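Local coordinates for pyridoxamine 5'-phosphate oxidase-related, FMN-binding protein (PDB 6VNA) that is probably a noncanonical heme oxygenase of the FMN-binding split-barrel class, specific for the degradation of c-type heme, at residues Glu12-Ala17 against Ala152-Lys157; Ala24-Leu29 against Ala79-Lys84; Ala45-Ala50 against Leu113-Lys118; Arg66-Asp71 against Arg129-Glu134; Gly138-Asn141 against Ala147-Leu150. All coordinates share one frame; numbering follows the deposited sequence.

Contact 1: Glu12-Ala17 against Ala152-Lys157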
# COMPACT_ATOMS: atom_id res chain seq x y z
N GLU A 12 -11.39 -4.54 21.46
CA GLU A 12 -11.83 -3.32 20.74
C GLU A 12 -10.95 -3.17 19.49
O GLU A 12 -11.50 -3.05 18.36
CB GLU A 12 -11.80 -2.10 21.66
CG GLU A 12 -12.69 -2.21 22.90
CD GLU A 12 -12.87 -0.92 23.70
OE1 GLU A 12 -11.93 -0.08 23.75
OE2 GLU A 12 -13.97 -0.74 24.26
N ALA A 13 -9.63 -3.21 19.67
CA ALA A 13 -8.63 -3.18 18.58
C ALA A 13 -8.92 -4.31 17.57
O ALA A 13 -8.95 -4.05 16.33
CB ALA A 13 -7.23 -3.25 19.15
N ARG A 14 -9.24 -5.50 18.06
CA ARG A 14 -9.53 -6.66 17.17
C ARG A 14 -10.73 -6.31 16.29
O ARG A 14 -10.66 -6.56 15.07
CB ARG A 14 -9.76 -7.94 17.99
CG ARG A 14 -8.51 -8.45 18.72
CD ARG A 14 -8.64 -9.79 19.44
NE ARG A 14 -7.35 -10.02 20.09
CZ ARG A 14 -7.07 -9.85 21.39
NH1 ARG A 14 -8.01 -9.53 22.26
NH2 ARG A 14 -5.83 -10.03 21.81
N ALA A 15 -11.79 -5.75 16.88
CA ALA A 15 -13.07 -5.46 16.19
C ALA A 15 -12.88 -4.32 15.16
O ALA A 15 -13.42 -4.39 14.02
CB ALA A 15 -14.12 -5.13 17.22
N LEU A 16 -12.09 -3.29 15.51
CA LEU A 16 -11.79 -2.22 14.54
C LEU A 16 -11.13 -2.83 13.30
O LEU A 16 -11.61 -2.55 12.17
CB LEU A 16 -10.90 -1.15 15.19
CG LEU A 16 -10.70 0.06 14.30
CD1 LEU A 16 -12.04 0.53 13.73
CD2 LEU A 16 -9.98 1.17 15.04
N ALA A 17 -10.11 -3.70 13.50
CA ALA A 17 -9.36 -4.40 12.43
C ALA A 17 -10.31 -5.20 11.55
O ALA A 17 -10.18 -5.13 10.32
CB ALA A 17 -8.30 -5.30 13.01
N ALA A 152 -2.95 -13.36 13.02
CA ALA A 152 -3.83 -13.67 11.88
C ALA A 152 -5.24 -13.98 12.40
O ALA A 152 -6.22 -13.68 11.68
CB ALA A 152 -3.26 -14.80 11.07
N SER A 153 -5.34 -14.55 13.61
CA SER A 153 -6.64 -14.85 14.27
C SER A 153 -7.36 -13.54 14.61
O SER A 153 -8.56 -13.42 14.29
CB SER A 153 -6.44 -15.72 15.49
OG SER A 153 -5.51 -15.13 16.39
N ASP A 154 -6.61 -12.57 15.16
CA ASP A 154 -7.06 -11.19 15.52
C ASP A 154 -7.79 -10.50 14.36
O ASP A 154 -8.71 -9.68 14.65
CB ASP A 154 -5.86 -10.34 15.96
CG ASP A 154 -5.31 -10.72 17.33
OD1 ASP A 154 -5.93 -11.58 18.00
OD2 ASP A 154 -4.27 -10.13 17.73
N MET A 155 -7.43 -10.79 13.11
CA MET A 155 -7.93 -10.10 11.89
C MET A 155 -9.10 -10.85 11.25
O MET A 155 -9.79 -10.24 10.41
CB MET A 155 -6.79 -9.91 10.88
CG MET A 155 -5.80 -8.87 11.34
SD MET A 155 -4.47 -8.53 10.18
CE MET A 155 -3.20 -9.65 10.77
N LEU A 156 -9.36 -12.11 11.63
CA LEU A 156 -10.23 -13.01 10.82
C LEU A 156 -11.58 -13.27 11.51
O LEU A 156 -12.59 -13.32 10.78
CB LEU A 156 -9.47 -14.31 10.53
CG LEU A 156 -8.20 -14.15 9.69
CD1 LEU A 156 -7.38 -15.43 9.71
CD2 LEU A 156 -8.52 -13.76 8.25
N LYS A 157 -11.63 -13.48 12.83
CA LYS A 157 -12.91 -13.75 13.56
C LYS A 157 -12.67 -13.89 15.07
O LYS A 157 -13.61 -13.86 15.88
CB LYS A 157 -13.59 -15.01 13.01
CG LYS A 157 -14.92 -15.36 13.65
CD LYS A 157 -14.83 -16.40 14.74
CE LYS A 157 -14.67 -17.81 14.21
NZ LYS A 157 -15.14 -18.81 15.20
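R14 reaches out from helix 11-23 and meets D154, on the short C-terminal helix 152-156, through a single pair of atoms. NE of R14 sits 3.0 Å from OD1 of D154, a salt bridge whose hydrogen bond is weak and bent, with an N-H...O angle of 149°. The two side chains cross at a slant: D154 comes to the edge of the guanidinium, near its plane, yet the carboxylate is turned 59° away from that plane. The pairing is single-pointed, not bidentate, and NH2 of R14 stays 4.1 Å from OD1 of D154. R14 gets there as a straight rod, extended from CG to NE, and its CD also runs past the same oxygen, 3.6 Å from OD1 of D154.

Both charged groups have second partners. NH1 of R14 makes a salt bridge with D11, one turn earlier on the N-terminal side, while OD2 of D154 accepts the backbone N-H of T151. The arginine thus lies between two acidic residues, and D154 is buried, so the positive charge probably helps to keep its carboxylate ionised. Exchanging R14 for an alanine would probably leave buried D154 without its cationic mate and take this salt bridge from D11.

One turn further along the helix, A17 packs on L150 of the neighbouring strand. The arrangement is a one-point salt bridge between the N-terminal helix and the short, weakly bonded C-terminal helical turn, beside the last hairpin of a split-barrel, FMN-binding type of fold.

Contact 2: Ala24-Leu29 against Ala79-Lys84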
# COMPACT_ATOMS: atom_id res chain seq x y z
N ALA A 24 -13.71 -2.74 3.48
CA ALA A 24 -12.67 -2.55 2.44
C ALA A 24 -13.20 -2.85 1.03
O ALA A 24 -13.72 -3.94 0.82
CB ALA A 24 -11.48 -3.42 2.76
N ARG A 25 -13.06 -1.91 0.10
CA ARG A 25 -13.31 -2.13 -1.35
C ARG A 25 -12.00 -1.96 -2.15
O ARG A 25 -11.90 -2.51 -3.24
CB ARG A 25 -14.44 -1.18 -1.80
CG ARG A 25 -15.77 -1.40 -1.09
CD ARG A 25 -16.32 -2.81 -1.32
NE ARG A 25 -17.59 -3.11 -0.68
CZ ARG A 25 -17.75 -3.57 0.56
NH1 ARG A 25 -16.70 -3.76 1.35
NH2 ARG A 25 -18.96 -3.82 1.02
N HIS A 26 -11.02 -1.22 -1.63
CA HIS A 26 -9.71 -0.96 -2.28
C HIS A 26 -8.62 -1.04 -1.24
O HIS A 26 -8.96 -0.99 -0.05
CB HIS A 26 -9.70 0.41 -2.97
CG HIS A 26 -10.82 0.57 -3.93
ND1 HIS A 26 -10.82 -0.05 -5.16
CD2 HIS A 26 -11.98 1.26 -3.84
CE1 HIS A 26 -11.95 0.24 -5.79
NE2 HIS A 26 -12.67 1.05 -5.00
N ALA A 27 -7.36 -1.11 -1.68
CA ALA A 27 -6.19 -1.10 -0.79
C ALA A 27 -4.93 -0.64 -1.53
O ALA A 27 -4.94 -0.60 -2.80
CB ALA A 27 -5.97 -2.48 -0.23
N SER A 28 -3.89 -0.34 -0.76
CA SER A 28 -2.50 -0.25 -1.27
C SER A 28 -1.87 -1.64 -1.14
O SER A 28 -1.82 -2.15 -0.01
CB SER A 28 -1.71 0.78 -0.53
OG SER A 28 -2.31 2.05 -0.65
N LEU A 29 -1.42 -2.23 -2.24
CA LEU A 29 -0.74 -3.56 -2.21
C LEU A 29 0.77 -3.34 -2.36
O LEU A 29 1.19 -2.57 -3.27
CB LEU A 29 -1.29 -4.44 -3.32
CG LEU A 29 -0.50 -5.72 -3.62
CD1 LEU A 29 -0.73 -6.78 -2.54
CD2 LEU A 29 -0.89 -6.25 -4.98
N ALA A 79 -7.35 1.37 4.64
CA ALA A 79 -7.81 2.59 5.34
C ALA A 79 -9.32 2.66 5.19
O ALA A 79 -9.88 1.94 4.35
CB ALA A 79 -7.11 3.81 4.79
N ALA A 80 -9.95 3.43 6.07
CA ALA A 80 -11.39 3.78 6.03
C ALA A 80 -11.60 4.74 4.85
O ALA A 80 -11.11 5.89 4.93
CB ALA A 80 -11.76 4.38 7.35
N GLU A 81 -12.28 4.29 3.80
CA GLU A 81 -12.40 5.06 2.53
C GLU A 81 -13.29 6.29 2.78
O GLU A 81 -13.00 7.36 2.20
CB GLU A 81 -12.85 4.12 1.39
CG GLU A 81 -11.74 3.16 0.90
CD GLU A 81 -12.16 1.81 0.30
OE1 GLU A 81 -12.66 1.79 -0.86
OE2 GLU A 81 -11.97 0.76 0.98
N ALA A 82 -14.26 6.19 3.70
CA ALA A 82 -15.27 7.23 3.99
C ALA A 82 -14.74 8.27 5.00
O ALA A 82 -15.37 9.32 5.14
CB ALA A 82 -16.55 6.58 4.46
N ALA A 83 -13.63 8.02 5.69
CA ALA A 83 -13.10 8.96 6.71
C ALA A 83 -13.01 10.37 6.11
O ALA A 83 -12.73 10.47 4.91
CB ALA A 83 -11.75 8.52 7.22
N LYS A 84 -13.26 11.40 6.92
CA LYS A 84 -13.15 12.83 6.50
C LYS A 84 -12.03 13.49 7.32
O LYS A 84 -11.58 12.89 8.30
CB LYS A 84 -14.53 13.48 6.61
CG LYS A 84 -15.56 13.00 5.58
CD LYS A 84 -15.24 13.44 4.14
CE LYS A 84 -16.26 13.08 3.07
NZ LYS A 84 -17.62 13.60 3.37
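The backbones of A24-L29 and A79-K84 stay well apart, A24 and A80 being nearest with 7.4 Å between their CA atoms, where the chain leaves helix 11-23 and enters strand 26-32. The side chain of E81 spans the gap. Its CG lies beside the backbone N (chi1 -74°) and the chain runs extended from there, which carries the carboxylate to the main chain of R25 and H26.

OE2 of E81 does the gripping. It takes the N-H of R25 at 3.0 Å from R25 N, almost straight at 174°, on the syn lone pair, the side facing the other oxygen. The N-H of H26 also points at this oxygen, but that bond is weak, with H26 N 3.4 Å from OE2 of E81. OE1 goes to the histidine: it lies 3.1 Å from CD2 of H26, at the ring edge and near its plane, with the ring and carboxylate turned 61° against each other. The same OE1 rests 3.6 Å from CB of R25.

The guanidinium of R25 leads away from the glutamate. Its NE bonds to the carbonyl O of R115, and NH1 donates to O of A24, approaching from above the carbonyl plane, as well as to O of E22. The imidazole of H26 also packs on A87 of the second subunit.

E81 therefore acts as an acceptor at the start of a strand rather than as the salt-bridge mate of R25: OE2 serves two backbone N-H groups, one firmly and one weakly, and OE1 is left against the C-H edge of H26.

Contact 3: Ala45-Ala50 against Leu113-Lys118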
# COMPACT_ATOMS: atom_id res chain seq x y z
N ALA A 45 -8.30 -3.23 -6.22
CA ALA A 45 -9.62 -3.66 -5.71
C ALA A 45 -9.36 -4.79 -4.72
O ALA A 45 -8.57 -5.69 -5.04
CB ALA A 45 -10.52 -4.07 -6.84
N LEU A 46 -9.88 -4.65 -3.52
CA LEU A 46 -9.69 -5.63 -2.43
C LEU A 46 -10.95 -5.70 -1.57
O LEU A 46 -11.40 -4.65 -1.08
CB LEU A 46 -8.51 -5.24 -1.55
CG LEU A 46 -8.28 -6.24 -0.41
CD1 LEU A 46 -7.32 -7.33 -0.84
CD2 LEU A 46 -7.80 -5.53 0.84
N GLN A 47 -11.46 -6.91 -1.39
CA GLN A 47 -12.54 -7.26 -0.44
C GLN A 47 -12.05 -8.43 0.41
O GLN A 47 -10.85 -8.74 0.33
CB GLN A 47 -13.79 -7.59 -1.25
CG GLN A 47 -14.24 -6.45 -2.16
CD GLN A 47 -15.51 -6.80 -2.90
OE1 GLN A 47 -16.26 -7.68 -2.50
NE2 GLN A 47 -15.72 -6.14 -4.02
N THR A 48 -12.92 -9.02 1.22
CA THR A 48 -12.69 -10.32 1.92
C THR A 48 -13.49 -11.39 1.18
O THR A 48 -14.41 -11.00 0.48
CB THR A 48 -13.14 -10.19 3.37
OG1 THR A 48 -14.52 -9.83 3.32
CG2 THR A 48 -12.35 -9.15 4.13
N ASP A 49 -13.19 -12.69 1.32
CA ASP A 49 -14.21 -13.73 0.98
C ASP A 49 -14.82 -14.26 2.28
O ASP A 49 -14.55 -13.64 3.35
CB ASP A 49 -13.74 -14.79 -0.04
CG ASP A 49 -12.42 -15.49 0.21
OD1 ASP A 49 -11.85 -15.32 1.31
OD2 ASP A 49 -11.98 -16.22 -0.71
N ALA A 50 -15.65 -15.31 2.17
CA ALA A 50 -16.52 -15.90 3.22
C ALA A 50 -15.83 -15.95 4.59
O ALA A 50 -16.42 -15.44 5.56
CB ALA A 50 -16.96 -17.27 2.78
N LEU A 113 -19.53 -8.22 -6.80
CA LEU A 113 -20.31 -7.16 -7.52
C LEU A 113 -21.34 -6.54 -6.56
O LEU A 113 -21.47 -5.29 -6.55
CB LEU A 113 -20.96 -7.74 -8.77
CG LEU A 113 -21.23 -6.72 -9.88
CD1 LEU A 113 -19.93 -6.13 -10.41
CD2 LEU A 113 -22.05 -7.33 -11.01
N GLU A 114 -22.04 -7.36 -5.76
CA GLU A 114 -22.99 -6.85 -4.74
C GLU A 114 -22.26 -5.77 -3.93
O GLU A 114 -22.89 -4.73 -3.64
CB GLU A 114 -23.54 -7.99 -3.89
CG GLU A 114 -24.50 -8.89 -4.66
CD GLU A 114 -25.07 -10.04 -3.85
OE1 GLU A 114 -25.62 -9.77 -2.75
OE2 GLU A 114 -24.95 -11.21 -4.31
N ARG A 115 -20.97 -5.98 -3.64
CA ARG A 115 -20.17 -5.11 -2.73
C ARG A 115 -19.47 -4.00 -3.53
O ARG A 115 -19.22 -2.92 -2.96
CB ARG A 115 -19.24 -5.99 -1.89
CG ARG A 115 -19.99 -6.92 -0.96
CD ARG A 115 -19.16 -8.07 -0.42
NE ARG A 115 -18.09 -7.60 0.46
CZ ARG A 115 -18.17 -7.44 1.77
NH1 ARG A 115 -19.30 -7.70 2.41
NH2 ARG A 115 -17.12 -7.02 2.45
N ASP A 116 -19.18 -4.22 -4.81
CA ASP A 116 -18.53 -3.22 -5.69
C ASP A 116 -19.13 -3.33 -7.08
O ASP A 116 -18.63 -4.10 -7.91
CB ASP A 116 -17.01 -3.41 -5.67
CG ASP A 116 -16.23 -2.25 -6.27
OD1 ASP A 116 -16.86 -1.24 -6.64
OD2 ASP A 116 -14.98 -2.38 -6.34
N PRO A 117 -20.25 -2.61 -7.37
CA PRO A 117 -20.89 -2.65 -8.69
C PRO A 117 -19.97 -2.19 -9.84
O PRO A 117 -19.84 -2.92 -10.82
CB PRO A 117 -22.08 -1.69 -8.54
CG PRO A 117 -22.33 -1.59 -7.05
CD PRO A 117 -20.96 -1.74 -6.42
N LYS A 118 -19.34 -1.02 -9.68
CA LYS A 118 -18.30 -0.44 -10.58
C LYS A 118 -17.38 -1.55 -11.13
O LYS A 118 -16.95 -1.42 -12.30
CB LYS A 118 -17.48 0.61 -9.82
CG LYS A 118 -16.27 1.18 -10.55
CD LYS A 118 -14.96 0.41 -10.35
CE LYS A 118 -14.33 0.59 -8.98
NZ LYS A 118 -13.53 -0.60 -8.59
O HOH W 1 -14.31 -6.18 2.20
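Q47 lays its side-chain amide alongside R115, the two chains sliding past each other in opposite directions where strand 39-48 of the split barrel is covered by the end of helix 108-115. OE1 of Q47 does the touching, 3.5 Å from CB of R115. It also lies at the edge of the guanidinium, in its plane, 3.5 Å from NE of R115, while the amide is turned 43° against that group. The extended Q47 chain carries the other end of the amide past the helix terminus: NE2 rests 3.4 Å from CB of D116 and donates to the carbonyl O of W112, which fixes which way round the amide sits.

A bend at chi3 (66°) turns the R115 guanidinium toward T48 and a water. Its NH1 makes a salt bridge with E22, so this charge is shared with the N-terminal helix. D116, the first residue past the helix, is held by K118 in a salt bridge, with 3.2 Å between NZ of K118 and OD2 of D116.

The water completes the join to the strand: it accepts from NH2 of R115 at 2.9 Å and, more weakly, from the backbone N of T48 at 3.3 Å.

Contact 4: Arg66-Asp71 against Arg129-Glu134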
# COMPACT_ATOMS: atom_id res chain seq x y z
N ARG A 66 2.72 -9.87 -11.81
CA ARG A 66 3.98 -10.52 -12.22
C ARG A 66 4.89 -10.64 -11.00
O ARG A 66 5.50 -11.68 -10.84
CB ARG A 66 4.66 -9.74 -13.35
CG ARG A 66 3.86 -9.78 -14.64
CD ARG A 66 4.65 -9.32 -15.82
NE ARG A 66 4.47 -7.92 -16.13
CZ ARG A 66 5.23 -6.94 -15.69
NH1 ARG A 66 6.21 -7.17 -14.85
NH2 ARG A 66 4.98 -5.72 -16.09
N ALA A 67 4.96 -9.61 -10.16
CA ALA A 67 5.79 -9.65 -8.95
C ALA A 67 5.32 -10.82 -8.09
O ALA A 67 6.17 -11.56 -7.58
CB ALA A 67 5.73 -8.35 -8.20
N LEU A 68 4.00 -11.00 -7.96
CA LEU A 68 3.41 -12.04 -7.07
C LEU A 68 3.73 -13.41 -7.62
O LEU A 68 4.14 -14.25 -6.82
CB LEU A 68 1.89 -11.87 -6.96
CG LEU A 68 1.41 -10.82 -5.96
CD1 LEU A 68 -0.11 -10.86 -5.93
CD2 LEU A 68 1.99 -11.04 -4.56
N ALA A 69 3.54 -13.60 -8.93
CA ALA A 69 3.85 -14.83 -9.70
C ALA A 69 5.26 -15.34 -9.36
O ALA A 69 5.43 -16.56 -9.15
CB ALA A 69 3.70 -14.54 -11.18
N VAL A 70 6.22 -14.44 -9.22
CA VAL A 70 7.66 -14.74 -8.96
C VAL A 70 7.90 -14.85 -7.45
O VAL A 70 8.70 -15.71 -7.07
CB VAL A 70 8.53 -13.65 -9.61
CG1 VAL A 70 9.99 -13.73 -9.20
CG2 VAL A 70 8.38 -13.69 -11.13
N ASP A 71 7.27 -14.01 -6.61
CA ASP A 71 7.43 -14.02 -5.13
C ASP A 71 6.10 -13.67 -4.46
O ASP A 71 5.66 -12.52 -4.52
CB ASP A 71 8.51 -13.04 -4.67
CG ASP A 71 8.95 -13.24 -3.22
OD1 ASP A 71 8.15 -13.76 -2.43
OD2 ASP A 71 10.10 -12.87 -2.90
N ARG A 129 -7.87 -11.79 -12.30
CA ARG A 129 -7.70 -12.98 -11.44
C ARG A 129 -7.81 -12.63 -9.95
O ARG A 129 -7.24 -11.60 -9.52
CB ARG A 129 -6.31 -13.57 -11.61
CG ARG A 129 -6.09 -14.35 -12.90
CD ARG A 129 -4.69 -14.93 -12.81
NE ARG A 129 -4.59 -16.13 -11.99
CZ ARG A 129 -3.46 -16.77 -11.71
NH1 ARG A 129 -2.29 -16.34 -12.17
NH2 ARG A 129 -3.50 -17.86 -10.96
N PHE A 130 -8.40 -13.55 -9.19
CA PHE A 130 -8.52 -13.46 -7.72
C PHE A 130 -7.28 -14.07 -7.08
O PHE A 130 -6.88 -15.17 -7.50
CB PHE A 130 -9.80 -14.16 -7.24
CG PHE A 130 -11.06 -13.43 -7.59
CD1 PHE A 130 -11.49 -12.35 -6.84
CD2 PHE A 130 -11.82 -13.82 -8.69
CE1 PHE A 130 -12.67 -11.68 -7.16
CE2 PHE A 130 -12.99 -13.15 -9.01
CZ PHE A 130 -13.41 -12.08 -8.24
N TRP A 131 -6.74 -13.36 -6.09
CA TRP A 131 -5.67 -13.79 -5.14
C TRP A 131 -6.15 -13.64 -3.69
O TRP A 131 -6.55 -12.52 -3.33
CB TRP A 131 -4.43 -12.91 -5.33
CG TRP A 131 -3.76 -13.01 -6.65
CD1 TRP A 131 -4.12 -12.45 -7.84
CD2 TRP A 131 -2.52 -13.69 -6.89
NE1 TRP A 131 -3.20 -12.76 -8.81
CE2 TRP A 131 -2.21 -13.52 -8.26
CE3 TRP A 131 -1.66 -14.43 -6.07
CZ2 TRP A 131 -1.06 -14.06 -8.83
CZ3 TRP A 131 -0.53 -14.98 -6.64
CH2 TRP A 131 -0.24 -14.79 -7.99
N ARG A 132 -6.05 -14.70 -2.89
CA ARG A 132 -6.20 -14.63 -1.42
C ARG A 132 -4.87 -14.16 -0.84
O ARG A 132 -3.84 -14.71 -1.23
CB ARG A 132 -6.57 -15.99 -0.81
CG ARG A 132 -7.98 -16.44 -1.14
CD ARG A 132 -8.20 -17.90 -0.80
NE ARG A 132 -7.87 -18.20 0.59
CZ ARG A 132 -8.72 -18.13 1.61
NH1 ARG A 132 -9.97 -17.72 1.43
NH2 ARG A 132 -8.30 -18.43 2.83
N ILE A 133 -4.88 -13.17 0.04
CA ILE A 133 -3.65 -12.71 0.73
C ILE A 133 -3.79 -13.15 2.18
O ILE A 133 -4.49 -12.46 2.95
CB ILE A 133 -3.42 -11.20 0.54
CG1 ILE A 133 -3.27 -10.89 -0.95
CG2 ILE A 133 -2.19 -10.73 1.31
CD1 ILE A 133 -3.46 -9.46 -1.30
N GLU A 134 -3.20 -14.31 2.50
CA GLU A 134 -3.34 -14.99 3.80
C GLU A 134 -2.46 -14.26 4.80
O GLU A 134 -1.26 -14.14 4.60
CB GLU A 134 -2.96 -16.46 3.69
CG GLU A 134 -3.90 -17.25 2.80
CD GLU A 134 -3.42 -18.65 2.47
OE1 GLU A 134 -2.29 -18.99 2.87
OE2 GLU A 134 -4.17 -19.40 1.79
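L68, on helix 63-70, comes down on the indole of W131, which rises from strand 128-135 of the curled antiparallel sheet; this is helix-on-sheet packing in the split barrel, and the two side chains approach from opposite directions.

The main interaction is CH-pi. CD1 of L68 stands over the six-membered ring of W131, 3.9 Å from its centroid and 14° off the normal, so the methyl sits almost directly above the ring centre. CG of the leucine lies beside its backbone N (chi1 -82°) and CD1 extends onward from there (chi2 -177°), which brings the methyl over the ring.

Apolar van der Waals contact adds to this, CB of L68 covering the outer rim of the same face. The helix backbone touches separately, N of A69 lying at van der Waals range, 4.1 Å from CH2 of W131.

Neighbouring strands close the surroundings: L58 and A99 each pack on both L68 and W131, and P101 lies against the indole too. The backbone of W131 is bonded to A56, so the ring is carried by a strand fixed within the sheet. A serine in place of W131 would probably open a gap beneath the helix and leave the L68 methyl without the aromatic face it rests on.

At the outer end of the ring, the closest apolar pair is CB of L68 to CH2 of W131, at 3.8 Å.

Contact 5: Gly138-Asn141 against Ala147-Leu150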
# COMPACT_ATOMS: atom_id res chain seq x y z
N GLY A 138 -0.12 -8.20 11.50
CA GLY A 138 -0.87 -6.96 11.27
C GLY A 138 -0.42 -5.82 12.17
O GLY A 138 -0.03 -6.07 13.32
N LEU A 139 -0.50 -4.59 11.67
CA LEU A 139 -0.30 -3.36 12.47
C LEU A 139 -1.58 -2.51 12.40
O LEU A 139 -1.98 -2.13 11.29
CB LEU A 139 0.93 -2.63 11.91
CG LEU A 139 1.81 -1.91 12.92
CD1 LEU A 139 2.04 -2.74 14.17
CD2 LEU A 139 3.14 -1.53 12.28
N LEU A 140 -2.26 -2.28 13.52
CA LEU A 140 -3.47 -1.43 13.54
C LEU A 140 -3.07 -0.04 14.01
O LEU A 140 -2.51 0.08 15.11
CB LEU A 140 -4.56 -1.97 14.48
CG LEU A 140 -5.84 -1.11 14.55
CD1 LEU A 140 -6.50 -0.95 13.18
CD2 LEU A 140 -6.84 -1.71 15.53
N ASN A 141 -3.42 0.97 13.23
CA ASN A 141 -3.28 2.38 13.67
C ASN A 141 -4.68 2.99 13.72
O ASN A 141 -5.30 3.11 12.66
CB ASN A 141 -2.27 3.10 12.79
CG ASN A 141 -2.04 4.50 13.29
OD1 ASN A 141 -2.96 5.11 13.83
ND2 ASN A 141 -0.83 5.00 13.10
N ALA A 147 0.03 2.16 17.97
CA ALA A 147 -0.51 1.07 17.14
C ALA A 147 -0.70 -0.19 17.98
O ALA A 147 -0.12 -0.28 19.06
CB ALA A 147 0.42 0.80 15.99
N PHE A 148 -1.48 -1.14 17.46
CA PHE A 148 -1.61 -2.52 17.98
C PHE A 148 -0.95 -3.49 17.00
O PHE A 148 -1.21 -3.37 15.77
CB PHE A 148 -3.09 -2.87 18.17
CG PHE A 148 -3.86 -1.87 18.98
CD1 PHE A 148 -4.50 -0.79 18.38
CD2 PHE A 148 -3.92 -1.97 20.36
CE1 PHE A 148 -5.19 0.14 19.14
CE2 PHE A 148 -4.61 -1.04 21.12
CZ PHE A 148 -5.25 0.01 20.51
N LYS A 149 -0.15 -4.42 17.53
CA LYS A 149 0.34 -5.64 16.81
C LYS A 149 -0.76 -6.70 16.82
O LYS A 149 -1.30 -6.97 17.89
CB LYS A 149 1.61 -6.19 17.44
CG LYS A 149 2.85 -5.34 17.19
CD LYS A 149 4.15 -6.11 17.26
CE LYS A 149 5.35 -5.22 17.02
NZ LYS A 149 6.61 -6.00 16.90
N LEU A 150 -1.09 -7.28 15.67
CA LEU A 150 -2.19 -8.26 15.52
C LEU A 150 -1.65 -9.57 14.95
O LEU A 150 -0.74 -9.53 14.11
CB LEU A 150 -3.25 -7.65 14.59
CG LEU A 150 -3.91 -6.36 15.07
CD1 LEU A 150 -4.82 -5.80 14.00
CD2 LEU A 150 -4.72 -6.61 16.33
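L140 lies between F148 and L150 at the apolar centre of this hairpin. With its CG anti to the backbone N (chi1 179°), CD2 of L140 is put against the phenyl ring, 3.8 Å from CD1 of F148, the two side chains lying next to each other and pointing the same way. On its other flank CB of L140 meets CD1 of L150 at 3.9 Å. These three residues share one face of the sheet, the face that helix 11-23 covers with A13 and A17.

On the reverse face L139 and K149 run together. CD1 of L139 touches CG of K149 at 4.1 Å, so the lysine contributes its aliphatic stem, and L139 also packs on A63 of the second subunit.

Outward from the side chains is the backbone. L140 and F148 form a hydrogen-bonded pair: N of L140 gives a nearly straight bond of 2.7 Å to O of F148, and N of F148 returns one of 2.8 Å to O of L140, both in the carbonyl plane. G138 and L150 pair likewise, but unevenly. N of L150 to O of G138 is 2.8 Å, whereas the return bond from N of G138 to O of L150 is weak, bent to 130°. At the margin, O of K149 accepts from the hydroxyl of T9.

Two strands pairing at 149° and joined by a short connection make an antiparallel beta hairpin, here added to the sheet edge beside strand 92-101.

In the fold
Contacts 3 and 4 are the buried ones, whereas 1, 2 and 5 are partly open. Contact 4 is chiefly apolar, a helix on the sheet; contact 3 is polar and uses a water. Contacts 2 and 3 hold neighbouring strands, 26-32 and 39-48, and are joined by R25 NE to R115 O; both reach the second subunit, as does contact 5. Contact 5 combines backbone bonding in the sheet with an apolar face, and contact 1 lies against it, with A13 and A17 packed on the hairpin's leucines and F148. A salt bridge from D49 to R132 links contacts 3 and 4. Contacts 1 and 4 lie on opposite sides of the chain's centre, about 23 Å between their centres.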